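Local coordinates for protein endostatin (Mus musculus, PDB 1KOE) that inhibits angiogenesis as the C-terminal fragment of collagen XVIII and is a heparin-binding domain with a fold related to the C-type lectins, at residues Thr11-Gly16 / Tyr163-Ile168; Gly83-Leu88 / Leu152-Ala157; Gln110-His115 / Ala143-Ser148. One frame throughout, in Å; residues are numbered along the deposited sequence.

Interaction 1. Residues Thr11-Gly16 / Tyr163-Ile168; sequences TPLSGG and YIVLCI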
ATOM      1  N   THR A  11      -6.212  -2.168 -10.529  1.00  7.40           N
ATOM      2  CA  THR A  11      -5.523  -1.470 -11.611  1.00  9.45           C
ATOM      3  C   THR A  11      -4.504  -0.544 -10.983  1.00  9.36           C
ATOM      4  O   THR A  11      -4.614  -0.199  -9.806  1.00  8.96           O
ATOM      5  CB  THR A  11      -6.445  -0.540 -12.450  1.00 13.02           C
ATOM      6  OG1 THR A  11      -6.809   0.604 -11.665  1.00 17.83           O
ATOM      7  CG2 THR A  11      -7.696  -1.258 -12.918  1.00 15.46           C
ATOM      8  N   PRO A  12      -3.425  -0.227 -11.732  1.00 12.03           N
ATOM      9  CA  PRO A  12      -2.432   0.694 -11.177  1.00 10.16           C
ATOM     10  C   PRO A  12      -3.105   2.062 -11.213  1.00  9.92           C
ATOM     11  O   PRO A  12      -4.127   2.245 -11.904  1.00 12.33           O
ATOM     12  CB  PRO A  12      -1.289   0.614 -12.193  1.00 12.46           C
ATOM     13  CG  PRO A  12      -1.963   0.262 -13.468  1.00 15.97           C
ATOM     14  CD  PRO A  12      -2.981  -0.772 -13.023  1.00 16.15           C
ATOM     15  N   LEU A  13      -2.555   3.012 -10.463  1.00  9.68           N
ATOM     16  CA  LEU A  13      -3.085   4.364 -10.423  1.00  8.42           C
ATOM     17  C   LEU A  13      -1.937   5.345 -10.470  1.00  7.98           C
ATOM     18  O   LEU A  13      -0.839   5.049 -10.003  1.00  8.15           O
ATOM     19  CB  LEU A  13      -3.848   4.588  -9.116  1.00 11.10           C
ATOM     20  CG  LEU A  13      -5.191   3.862  -8.881  1.00 13.54           C
ATOM     21  CD1 LEU A  13      -5.764   4.318  -7.535  1.00 15.50           C
ATOM     22  CD2 LEU A  13      -6.167   4.176  -9.990  1.00 14.35           C
ATOM     23  N   SER A  14      -2.177   6.500 -11.071  1.00  9.42           N
ATOM     24  CA  SER A  14      -1.164   7.554 -11.090  1.00  9.11           C
ATOM     25  C   SER A  14      -1.329   8.274  -9.737  1.00  9.32           C
ATOM     26  O   SER A  14      -2.171   7.891  -8.923  1.00 10.06           O
ATOM     27  CB  SER A  14      -1.448   8.538 -12.229  1.00 10.20           C
ATOM     28  OG  SER A  14      -2.616   9.299 -11.965  1.00 10.67           O
ATOM     29  N   GLY A  15      -0.562   9.335  -9.516  1.00  7.94           N
ATOM     30  CA  GLY A  15      -0.670  10.076  -8.278  1.00  8.69           C
ATOM     31  C   GLY A  15      -1.975  10.854  -8.144  1.00  9.35           C
ATOM     32  O   GLY A  15      -2.301  11.307  -7.051  1.00 11.59           O
ATOM     33  N   GLY A  16      -2.690  11.055  -9.255  1.00  8.17           N
ATOM     34  CA  GLY A  16      -3.962  11.772  -9.217  1.00 10.98           C
ATOM     35  C   GLY A  16      -5.065  10.769  -8.934  1.00 10.16           C
ATOM     36  O   GLY A  16      -5.681  10.240  -9.863  1.00 11.38           O
ATOM     37  N   TYR A 163       1.373   3.344 -10.839  1.00  9.29           N
ATOM     38  CA  TYR A 163       1.934   2.333  -9.951  1.00  8.49           C
ATOM     39  C   TYR A 163       0.847   1.551  -9.191  1.00  9.73           C
ATOM     40  O   TYR A 163      -0.341   1.890  -9.218  1.00  8.08           O
ATOM     41  CB  TYR A 163       2.844   3.029  -8.913  1.00  7.10           C
ATOM     42  CG  TYR A 163       4.193   3.525  -9.416  1.00  7.59           C
ATOM     43  CD1 TYR A 163       4.735   3.069 -10.625  1.00 10.11           C
ATOM     44  CD2 TYR A 163       4.940   4.416  -8.653  1.00  8.62           C
ATOM     45  CE1 TYR A 163       6.008   3.477 -11.053  1.00  9.19           C
ATOM     46  CE2 TYR A 163       6.195   4.828  -9.063  1.00 11.31           C
ATOM     47  CZ  TYR A 163       6.723   4.357 -10.263  1.00 12.94           C
ATOM     48  OH  TYR A 163       7.966   4.785 -10.657  1.00 16.38           O
ATOM     49  N   ILE A 164       1.298   0.497  -8.529  1.00  7.28           N
ATOM     50  CA  ILE A 164       0.461  -0.353  -7.713  1.00  7.35           C
ATOM     51  C   ILE A 164       0.046   0.431  -6.462  1.00  7.08           C
ATOM     52  O   ILE A 164       0.829   1.207  -5.906  1.00  7.60           O
ATOM     53  CB  ILE A 164       1.266  -1.588  -7.229  1.00  7.56           C
ATOM     54  CG1 ILE A 164       1.746  -2.402  -8.436  1.00 10.75           C
ATOM     55  CG2 ILE A 164       0.428  -2.452  -6.263  1.00  9.38           C
ATOM     56  CD1 ILE A 164       2.884  -3.351  -8.113  1.00 11.79           C
ATOM     57  N   VAL A 165      -1.201   0.245  -6.051  1.00  6.56           N
ATOM     58  CA  VAL A 165      -1.691   0.860  -4.833  1.00  6.59           C
ATOM     59  C   VAL A 165      -2.230  -0.285  -3.992  1.00  7.34           C
ATOM     60  O   VAL A 165      -2.996  -1.132  -4.503  1.00  9.31           O
ATOM     61  CB  VAL A 165      -2.808   1.889  -5.110  1.00  7.08           C
ATOM     62  CG1 VAL A 165      -3.365   2.404  -3.787  1.00  9.28           C
ATOM     63  CG2 VAL A 165      -2.244   3.058  -5.950  1.00  8.65           C
ATOM     64  N   LEU A 166      -1.810  -0.328  -2.726  1.00  5.98           N
ATOM     65  CA  LEU A 166      -2.256  -1.367  -1.797  1.00  6.62           C
ATOM     66  C   LEU A 166      -3.333  -0.869  -0.820  1.00  6.94           C
ATOM     67  O   LEU A 166      -3.447   0.340  -0.547  1.00  7.50           O
ATOM     68  CB  LEU A 166      -1.062  -1.896  -0.987  1.00  5.91           C
ATOM     69  CG  LEU A 166       0.126  -2.420  -1.805  1.00  5.79           C
ATOM     70  CD1 LEU A 166       1.242  -2.846  -0.859  1.00  9.29           C
ATOM     71  CD2 LEU A 166      -0.312  -3.569  -2.696  1.00  8.55           C
ATOM     72  N   CYS A 167      -4.101  -1.820  -0.291  1.00  5.58           N
ATOM     73  CA  CYS A 167      -5.148  -1.559   0.694  1.00  6.15           C
ATOM     74  C   CYS A 167      -4.846  -2.487   1.863  1.00  7.15           C
ATOM     75  O   CYS A 167      -4.510  -3.665   1.662  1.00  8.17           O
ATOM     76  CB  CYS A 167      -6.537  -1.918   0.155  1.00  7.42           C
ATOM     77  SG  CYS A 167      -7.003  -1.090  -1.385  1.00  7.96           S
ATOM     78  N   ILE A 168      -4.935  -1.945   3.066  1.00  6.12           N
ATOM     79  CA  ILE A 168      -4.673  -2.707   4.274  1.00  7.49           C
ATOM     80  C   ILE A 168      -5.927  -2.788   5.151  1.00 10.06           C
ATOM     81  O   ILE A 168      -6.656  -1.802   5.312  1.00  9.16           O
ATOM     82  CB  ILE A 168      -3.464  -2.086   5.092  1.00  7.52           C
ATOM     83  CG1 ILE A 168      -3.237  -2.836   6.421  1.00 10.13           C
ATOM     84  CG2 ILE A 168      -3.669  -0.569   5.329  1.00  9.27           C
ATOM     85  CD1 ILE A 168      -2.629  -4.218   6.280  1.00 11.16           C
TER
HETATM   86  O   HOH W   1      -2.910  -1.469  -8.060  1.00  8.09           O
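L13 lays its CB and CD1 against one methyl of V165, the nearest pair being L13 CB and V165 CG2 at 3.9 Å. The overlap accompanies a single antiparallel bridge, L13 with Y163, by which the loop between strand 4-8 and helix 19-33 is tied to the run of chain leading into strand 166-169 of the C-type-lectin-like fold. Such a bridge shows how two hydrogen bonds between the same two residues can fix a loop without a regular strand on its side. L13 N gives its hydrogen to Y163 O over 2.8 Å, and the donor lies in the carbonyl plane. The return bond, from Y163 N to L13 O at 2.9 Å, is more bent, and Y163 N stands 43° out of the plane of the L13 carbonyl. V165 meets the leucine because its CG2 stands anti to the carbonyl carbon while CG1 is anti to the backbone N (chi1 175°); the two side chains run at a slant to each other. One residue earlier, P12 covers the Y163 carbonyl, bringing CB to 3.4 Å from Y163 O. L13 O also accepts from W114 NE1, so the bridge is anchored to strand 112-114 as well. Farther along the loop, S14 OG accepts from G16 N in an ST turn and is bonded to E135. A water also links the segments, donating to T11 O at 2.8 Å and accepting from V165 N at 3.1 Å.

Interaction 2. Residues Gly83-Leu88 / Leu152-Ala157; sequences GSQGQL and LEQKAA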
ATOM      1  N   GLY A  83      12.517   0.249  10.259  1.00 16.90           N
ATOM      2  CA  GLY A  83      13.660   0.890   9.647  1.00 18.69           C
ATOM      3  C   GLY A  83      14.213  -0.010   8.553  1.00 19.82           C
ATOM      4  O   GLY A  83      15.080   0.403   7.802  1.00 22.45           O
ATOM      5  N   SER A  84      13.677  -1.226   8.444  1.00 20.73           N
ATOM      6  CA  SER A  84      14.090  -2.213   7.433  1.00 20.97           C
ATOM      7  C   SER A  84      13.567  -1.826   6.041  1.00 20.66           C
ATOM      8  O   SER A  84      13.909  -2.462   5.035  1.00 19.09           O
ATOM      9  CB  SER A  84      13.501  -3.580   7.793  1.00 18.70           C
ATOM     10  OG  SER A  84      12.075  -3.539   7.733  1.00 29.42           O
ATOM     11  N   GLN A  85      12.678  -0.833   6.017  1.00 15.11           N
ATOM     12  CA  GLN A  85      12.040  -0.338   4.800  1.00 14.71           C
ATOM     13  C   GLN A  85      10.960  -1.296   4.285  1.00 13.28           C
ATOM     14  O   GLN A  85      10.756  -1.406   3.076  1.00 13.22           O
ATOM     15  CB  GLN A  85      13.062  -0.005   3.694  1.00 16.07           C
ATOM     16  CG  GLN A  85      14.107   1.026   4.121  1.00 23.55           C
ATOM     17  CD  GLN A  85      14.797   1.698   2.966  1.00 27.05           C
ATOM     18  OE1 GLN A  85      15.056   1.078   1.936  1.00 39.97           O
ATOM     19  NE2 GLN A  85      15.118   2.973   3.132  1.00 34.40           N
ATOM     20  N   GLY A  86      10.260  -1.962   5.213  1.00 12.76           N
ATOM     21  CA  GLY A  86       9.181  -2.882   4.863  1.00 11.74           C
ATOM     22  C   GLY A  86       9.626  -4.077   4.054  1.00 12.55           C
ATOM     23  O   GLY A  86       9.023  -4.431   3.036  1.00 10.85           O
ATOM     24  N   GLN A  87      10.716  -4.685   4.507  1.00 15.41           N
ATOM     25  CA  GLN A  87      11.303  -5.843   3.853  1.00 18.36           C
ATOM     26  C   GLN A  87      10.385  -7.062   3.929  1.00 19.75           C
ATOM     27  O   GLN A  87       9.894  -7.423   5.004  1.00 23.25           O
ATOM     28  CB  GLN A  87      12.659  -6.142   4.510  1.00 24.28           C
ATOM     29  CG  GLN A  87      13.456  -7.298   3.905  1.00 30.95           C
ATOM     30  CD  GLN A  87      13.978  -7.002   2.513  1.00 37.18           C
ATOM     31  OE1 GLN A  87      13.429  -7.480   1.513  1.00 41.40           O
ATOM     32  NE2 GLN A  87      15.050  -6.218   2.436  1.00 34.95           N
ATOM     33  N   LEU A  88      10.093  -7.655   2.782  1.00 18.83           N
ATOM     34  CA  LEU A  88       9.260  -8.843   2.768  1.00 23.64           C
ATOM     35  C   LEU A  88      10.188 -10.018   2.553  1.00 26.18           C
ATOM     36  O   LEU A  88      11.330  -9.852   2.146  1.00 27.58           O
ATOM     37  CB  LEU A  88       8.209  -8.793   1.661  1.00 23.44           C
ATOM     38  CG  LEU A  88       7.195  -7.643   1.662  1.00 21.44           C
ATOM     39  CD1 LEU A  88       6.263  -7.807   0.485  1.00 30.04           C
ATOM     40  CD2 LEU A  88       6.399  -7.586   2.949  1.00 23.51           C
ATOM     41  N   LEU A 152       8.649  -0.071   1.509  1.00 10.91           N
ATOM     42  CA  LEU A 152       8.929   1.309   1.905  1.00 11.22           C
ATOM     43  C   LEU A 152      10.279   1.893   1.478  1.00 11.78           C
ATOM     44  O   LEU A 152      10.850   2.727   2.171  1.00 12.35           O
ATOM     45  CB  LEU A 152       8.723   1.473   3.428  1.00 12.01           C
ATOM     46  CG  LEU A 152       7.324   1.186   4.008  1.00 12.63           C
ATOM     47  CD1 LEU A 152       7.393   1.130   5.526  1.00 12.30           C
ATOM     48  CD2 LEU A 152       6.328   2.267   3.548  1.00 12.35           C
ATOM     49  N   GLU A 153      10.778   1.448   0.334  1.00 11.86           N
ATOM     50  CA  GLU A 153      12.004   1.981  -0.233  1.00 13.35           C
ATOM     51  C   GLU A 153      11.737   3.484  -0.410  1.00 14.01           C
ATOM     52  O   GLU A 153      10.587   3.913  -0.584  1.00 14.47           O
ATOM     53  CB  GLU A 153      12.244   1.297  -1.575  1.00 17.02           C
ATOM     54  CG  GLU A 153      13.510   1.663  -2.303  1.00 40.20           C
ATOM     55  CD  GLU A 153      13.725   0.798  -3.538  1.00 49.50           C
ATOM     56  OE1 GLU A 153      12.770   0.144  -3.999  1.00 39.91           O
ATOM     57  OE2 GLU A 153      14.855   0.772  -4.070  1.00 62.69           O
ATOM     58  N   GLN A 154      12.779   4.289  -0.355  1.00 13.28           N
ATOM     59  CA  GLN A 154      12.613   5.734  -0.457  1.00 13.39           C
ATOM     60  C   GLN A 154      12.931   6.355  -1.810  1.00 15.73           C
ATOM     61  O   GLN A 154      13.959   7.024  -1.964  1.00 21.34           O
ATOM     62  CB  GLN A 154      13.431   6.386   0.645  1.00 12.23           C
ATOM     63  CG  GLN A 154      12.961   5.930   2.012  1.00 13.53           C
ATOM     64  CD  GLN A 154      11.586   6.451   2.315  1.00 12.24           C
ATOM     65  OE1 GLN A 154      11.384   7.652   2.330  1.00 13.87           O
ATOM     66  NE2 GLN A 154      10.629   5.559   2.516  1.00 10.73           N
ATOM     67  N   LYS A 155      12.067   6.106  -2.790  1.00 13.25           N
ATOM     68  CA  LYS A 155      12.231   6.647  -4.126  1.00 13.64           C
ATOM     69  C   LYS A 155      11.219   7.753  -4.403  1.00 16.34           C
ATOM     70  O   LYS A 155      10.019   7.557  -4.233  1.00 16.97           O
ATOM     71  CB  LYS A 155      12.041   5.554  -5.181  1.00 15.76           C
ATOM     72  N   ALA A 156      11.700   8.922  -4.824  1.00 15.29           N
ATOM     73  CA  ALA A 156      10.813  10.028  -5.173  1.00 15.09           C
ATOM     74  C   ALA A 156      10.527   9.822  -6.657  1.00 18.98           C
ATOM     75  O   ALA A 156      11.448   9.926  -7.485  1.00 22.49           O
ATOM     76  CB  ALA A 156      11.508  11.342  -4.957  1.00 17.19           C
ATOM     77  N   ALA A 157       9.293   9.433  -6.986  1.00 15.43           N
ATOM     78  CA  ALA A 157       8.901   9.167  -8.377  1.00 13.78           C
ATOM     79  C   ALA A 157       7.918  10.202  -8.918  1.00 12.39           C
ATOM     80  O   ALA A 157       7.106  10.743  -8.168  1.00 11.83           O
ATOM     81  CB  ALA A 157       8.279   7.758  -8.487  1.00 10.17           C
TER
HETATM   82  O   HOH W   2      15.544   3.414   0.005  1.00 28.58           O
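Q85 reaches across L152 with an extended side chain, its CB 3.8 Å from L152 O and its amide carried on toward E153 and Q154. The first torsion sets this course: CG is anti to the carbonyl carbon (chi1 -58°), and the chain then stays extended at chi2, so the flat amide arrives beside the opposite backbone. There its two ends are divided between neighbours, OE1 lying 3.9 Å from E153 CA and NE2 3.8 Å from Q154 CG. Q154 illustrates the contrasting conformation. Bent at chi2 (-68°), it folds back along its own chain, and its NE2 donates to L152 O at 2.9 Å, with that oxygen close to the plane of the Q154 amide. The same nitrogen bonds S117 O, while OE1 takes a hydrogen from Q142, so both ends of this amide are held; its plane is turned 56° from that of Q85. A water donates to Q85 OE1 and accepts from Q154 N, joining one side chain to the other's backbone. At the backbone, L152 N donates to Q85 O over 2.9 Å, approaching well above the carbonyl plane, and L152 CB lies 3.5 Å from Q85 O. E153 turns its carboxylate to R150 in a salt bridge. The arrangement is loop-to-loop packing in a C-type-lectin-like fold, where the irregular chain after helix 77-80 lies against the lead-in to edge strand 155-158.

Interaction 3. Residues Gln110-His115 / Ala143-Ser148; sequences QKSVWH and ASSLLS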
ATOM      1  N   GLN A 110       4.560  -1.356 -14.324  1.00 15.33           N
ATOM      2  CA  GLN A 110       5.642  -0.939 -13.443  1.00 15.65           C
ATOM      3  C   GLN A 110       5.418  -1.518 -12.054  1.00 14.94           C
ATOM      4  O   GLN A 110       4.376  -1.310 -11.429  1.00 15.97           O
ATOM      5  CB  GLN A 110       5.751   0.578 -13.431  1.00 21.68           C
ATOM      6  CG  GLN A 110       6.007   1.118 -14.829  1.00 29.04           C
ATOM      7  CD  GLN A 110       6.733   2.421 -14.815  1.00 41.63           C
ATOM      8  OE1 GLN A 110       7.997   2.449 -14.805  1.00 54.44           O
ATOM      9  NE2 GLN A 110       5.987   3.521 -14.850  1.00 38.76           N
ATOM     10  N   LYS A 111       6.403  -2.269 -11.589  1.00 12.37           N
ATOM     11  CA  LYS A 111       6.307  -2.955 -10.314  1.00 10.26           C
ATOM     12  C   LYS A 111       6.694  -2.144  -9.081  1.00 11.42           C
ATOM     13  O   LYS A 111       7.377  -2.652  -8.180  1.00 14.70           O
ATOM     14  CB  LYS A 111       7.074  -4.274 -10.380  1.00  8.88           C
ATOM     15  CG  LYS A 111       6.788  -5.080 -11.637  1.00 10.72           C
ATOM     16  CD  LYS A 111       5.314  -5.441 -11.790  1.00 11.39           C
ATOM     17  CE  LYS A 111       5.150  -6.294 -13.035  1.00 12.62           C
ATOM     18  NZ  LYS A 111       3.738  -6.651 -13.309  1.00 13.55           N
ATOM     19  N   SER A 112       6.249  -0.887  -9.049  1.00  9.53           N
ATOM     20  CA  SER A 112       6.497  -0.012  -7.915  1.00  9.68           C
ATOM     21  C   SER A 112       5.156   0.243  -7.223  1.00  8.86           C
ATOM     22  O   SER A 112       4.100   0.120  -7.840  1.00  8.31           O
ATOM     23  CB  SER A 112       7.151   1.301  -8.358  1.00 12.41           C
ATOM     24  OG  SER A 112       8.505   1.075  -8.740  1.00 14.83           O
ATOM     25  N   VAL A 113       5.225   0.584  -5.946  1.00  9.03           N
ATOM     26  CA  VAL A 113       4.048   0.834  -5.122  1.00 10.67           C
ATOM     27  C   VAL A 113       4.112   2.234  -4.526  1.00 10.06           C
ATOM     28  O   VAL A 113       5.164   2.648  -4.016  1.00  8.85           O
ATOM     29  CB  VAL A 113       4.001  -0.176  -3.944  1.00 13.24           C
ATOM     30  CG1 VAL A 113       2.802   0.103  -3.051  1.00 16.31           C
ATOM     31  CG2 VAL A 113       3.951  -1.603  -4.471  1.00 17.56           C
ATOM     32  N   TRP A 114       3.006   2.969  -4.616  1.00  8.27           N
ATOM     33  CA  TRP A 114       2.927   4.317  -4.034  1.00  7.25           C
ATOM     34  C   TRP A 114       2.788   4.201  -2.521  1.00  7.43           C
ATOM     35  O   TRP A 114       2.102   3.307  -2.028  1.00  8.02           O
ATOM     36  CB  TRP A 114       1.662   5.062  -4.517  1.00  5.81           C
ATOM     37  CG  TRP A 114       1.670   5.566  -5.926  1.00  8.44           C
ATOM     38  CD1 TRP A 114       0.760   5.278  -6.909  1.00  7.73           C
ATOM     39  CD2 TRP A 114       2.604   6.501  -6.502  1.00  7.01           C
ATOM     40  NE1 TRP A 114       1.066   5.983  -8.056  1.00  9.29           N
ATOM     41  CE2 TRP A 114       2.188   6.738  -7.831  1.00  8.05           C
ATOM     42  CE3 TRP A 114       3.754   7.149  -6.018  1.00 11.41           C
ATOM     43  CZ2 TRP A 114       2.887   7.608  -8.695  1.00 10.00           C
ATOM     44  CZ3 TRP A 114       4.464   8.024  -6.898  1.00 11.74           C
ATOM     45  CH2 TRP A 114       4.014   8.234  -8.208  1.00  8.88           C
ATOM     46  N   HIS A 115       3.444   5.083  -1.777  1.00  6.15           N
ATOM     47  CA  HIS A 115       3.249   5.088  -0.328  1.00  6.31           C
ATOM     48  C   HIS A 115       3.306   6.481   0.329  1.00  7.71           C
ATOM     49  O   HIS A 115       2.691   6.689   1.370  1.00  8.53           O
ATOM     50  CB  HIS A 115       4.134   4.065   0.411  1.00  8.14           C
ATOM     51  CG  HIS A 115       5.609   4.266   0.219  1.00  7.73           C
ATOM     52  ND1 HIS A 115       6.303   5.301   0.811  1.00  8.85           N
ATOM     53  CD2 HIS A 115       6.524   3.548  -0.476  1.00  9.83           C
ATOM     54  CE1 HIS A 115       7.588   5.213   0.486  1.00  8.72           C
ATOM     55  NE2 HIS A 115       7.742   4.158  -0.295  1.00  9.06           N
ATOM     56  N   ALA A 143       7.706   6.261  -3.507  1.00  7.19           N
ATOM     57  CA  ALA A 143       7.291   4.950  -3.974  1.00  7.73           C
ATOM     58  C   ALA A 143       8.370   3.929  -3.690  1.00  9.97           C
ATOM     59  O   ALA A 143       9.493   4.287  -3.328  1.00 11.40           O
ATOM     60  CB  ALA A 143       6.999   4.997  -5.477  1.00  9.40           C
ATOM     61  N   SER A 144       8.016   2.654  -3.832  1.00  9.84           N
ATOM     62  CA  SER A 144       8.941   1.570  -3.568  1.00  9.93           C
ATOM     63  C   SER A 144       8.877   0.493  -4.648  1.00 13.00           C
ATOM     64  O   SER A 144       7.794   0.109  -5.088  1.00 11.02           O
ATOM     65  CB  SER A 144       8.591   0.944  -2.226  1.00  8.72           C
ATOM     66  OG  SER A 144       9.489  -0.117  -1.923  1.00 10.75           O
ATOM     67  N   SER A 145      10.038  -0.035  -5.026  1.00 10.37           N
ATOM     68  CA  SER A 145      10.084  -1.083  -6.018  1.00  9.96           C
ATOM     69  C   SER A 145       9.839  -2.419  -5.359  1.00 10.90           C
ATOM     70  O   SER A 145      10.604  -2.851  -4.509  1.00 12.82           O
ATOM     71  CB  SER A 145      11.448  -1.142  -6.695  1.00 11.10           C
ATOM     72  OG  SER A 145      11.419  -2.108  -7.733  1.00 15.65           O
ATOM     73  N   LEU A 146       8.801  -3.099  -5.806  1.00 11.53           N
ATOM     74  CA  LEU A 146       8.476  -4.409  -5.287  1.00 14.28           C
ATOM     75  C   LEU A 146       9.518  -5.439  -5.766  1.00 16.05           C
ATOM     76  O   LEU A 146       9.638  -6.528  -5.189  1.00 16.78           O
ATOM     77  CB  LEU A 146       7.076  -4.794  -5.760  1.00 19.36           C
ATOM     78  CG  LEU A 146       6.156  -5.449  -4.741  1.00 28.95           C
ATOM     79  CD1 LEU A 146       6.251  -4.746  -3.389  1.00 25.11           C
ATOM     80  CD2 LEU A 146       4.747  -5.395  -5.304  1.00 33.05           C
ATOM     81  N   LEU A 147      10.268  -5.098  -6.814  1.00 14.06           N
ATOM     82  CA  LEU A 147      11.298  -5.995  -7.328  1.00 16.31           C
ATOM     83  C   LEU A 147      12.423  -6.154  -6.305  1.00 18.57           C
ATOM     84  O   LEU A 147      13.079  -7.193  -6.262  1.00 22.25           O
ATOM     85  CB  LEU A 147      11.848  -5.503  -8.675  1.00 13.83           C
ATOM     86  CG  LEU A 147      10.801  -5.412  -9.794  1.00 14.35           C
ATOM     87  CD1 LEU A 147      11.376  -4.732 -11.002  1.00 16.51           C
ATOM     88  CD2 LEU A 147      10.279  -6.764 -10.145  1.00 16.99           C
ATOM     89  N   SER A 148      12.613  -5.154  -5.450  1.00 16.42           N
ATOM     90  CA  SER A 148      13.649  -5.217  -4.420  1.00 18.85           C
ATOM     91  C   SER A 148      13.162  -5.929  -3.144  1.00 19.12           C
ATOM     92  O   SER A 148      13.903  -6.030  -2.170  1.00 22.78           O
ATOM     93  CB  SER A 148      14.132  -3.808  -4.070  1.00 17.75           C
ATOM     94  OG  SER A 148      13.168  -3.110  -3.291  1.00 22.16           O
TER
HETATM   95  O   HOH W   3       9.932  -1.448  -9.982  1.00 33.39           O
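Antiparallel strand pairing makes this contact: S112-W114, at one edge of a three-stranded sheet, runs beside A143-S145, the end of the central strand 140-145, at an angle of 158° between their directions. V113 and S144 form the hydrogen-bonded pair, V113 N donating to S144 O at 2.7 Å and S144 N to V113 O at 2.9 Å. Beyond the regular pairing L146 N donates to K111 O over 2.8 Å, nearly in line with the carbonyl, adding one more backbone bond where the second strand turns into a short 3-10 segment. This small sheet belongs to the C-type-lectin-like fold, and its two faces are furnished quite differently. On the face of S112, W114 and A143, the indole sets CE3 3.9 Å from A143 CB. A water joins S112 OG to S145 OG on this same face. On the face of V113 and S144, V113 CG2 touches both methyls of L146, its contact to L146 CD2 being 4.0 Å. H115, just past its strand, takes a chi1 of 60° that places CG between the backbone N and the carbonyl carbon and swings the imidazole back over the partner strand. A143 N then lies over one ring face, toward its rim, and S144 CB meets the ring edge in its plane, 3.8 Å from H115 CD2. H115 NE2 bonds E153 O, while S144 OG is hydrogen-bonded to the backbone O of R150 and the backbone N of E153. At the outer end K111 CB rests 3.9 Å from L147 CG before the lysine chain bends away, carrying NZ to the carbonyls of W108 and V102.

The three contacts show how distant parts of one chain converge on a small sheet. Interaction 3 joins strands 112-114 and 140-145, and its centre is about 9 Å from that of interaction 2 and about 10 Å from that of interaction 1, whereas interactions 1 and 2 lie about 16 Å apart. Along the chain, interaction 1 spans the other two, and interaction 2 in turn spans interaction 3. K155 O and A143 N, 2.7 Å apart, join interactions 2 and 3 within the sheet; on the other side I164 N and S112 O, 2.9 Å apart, tie interaction 3 to the approach to strand 166-169. The three-stranded sheet is thereby connected to the five-stranded one in a single compact domain.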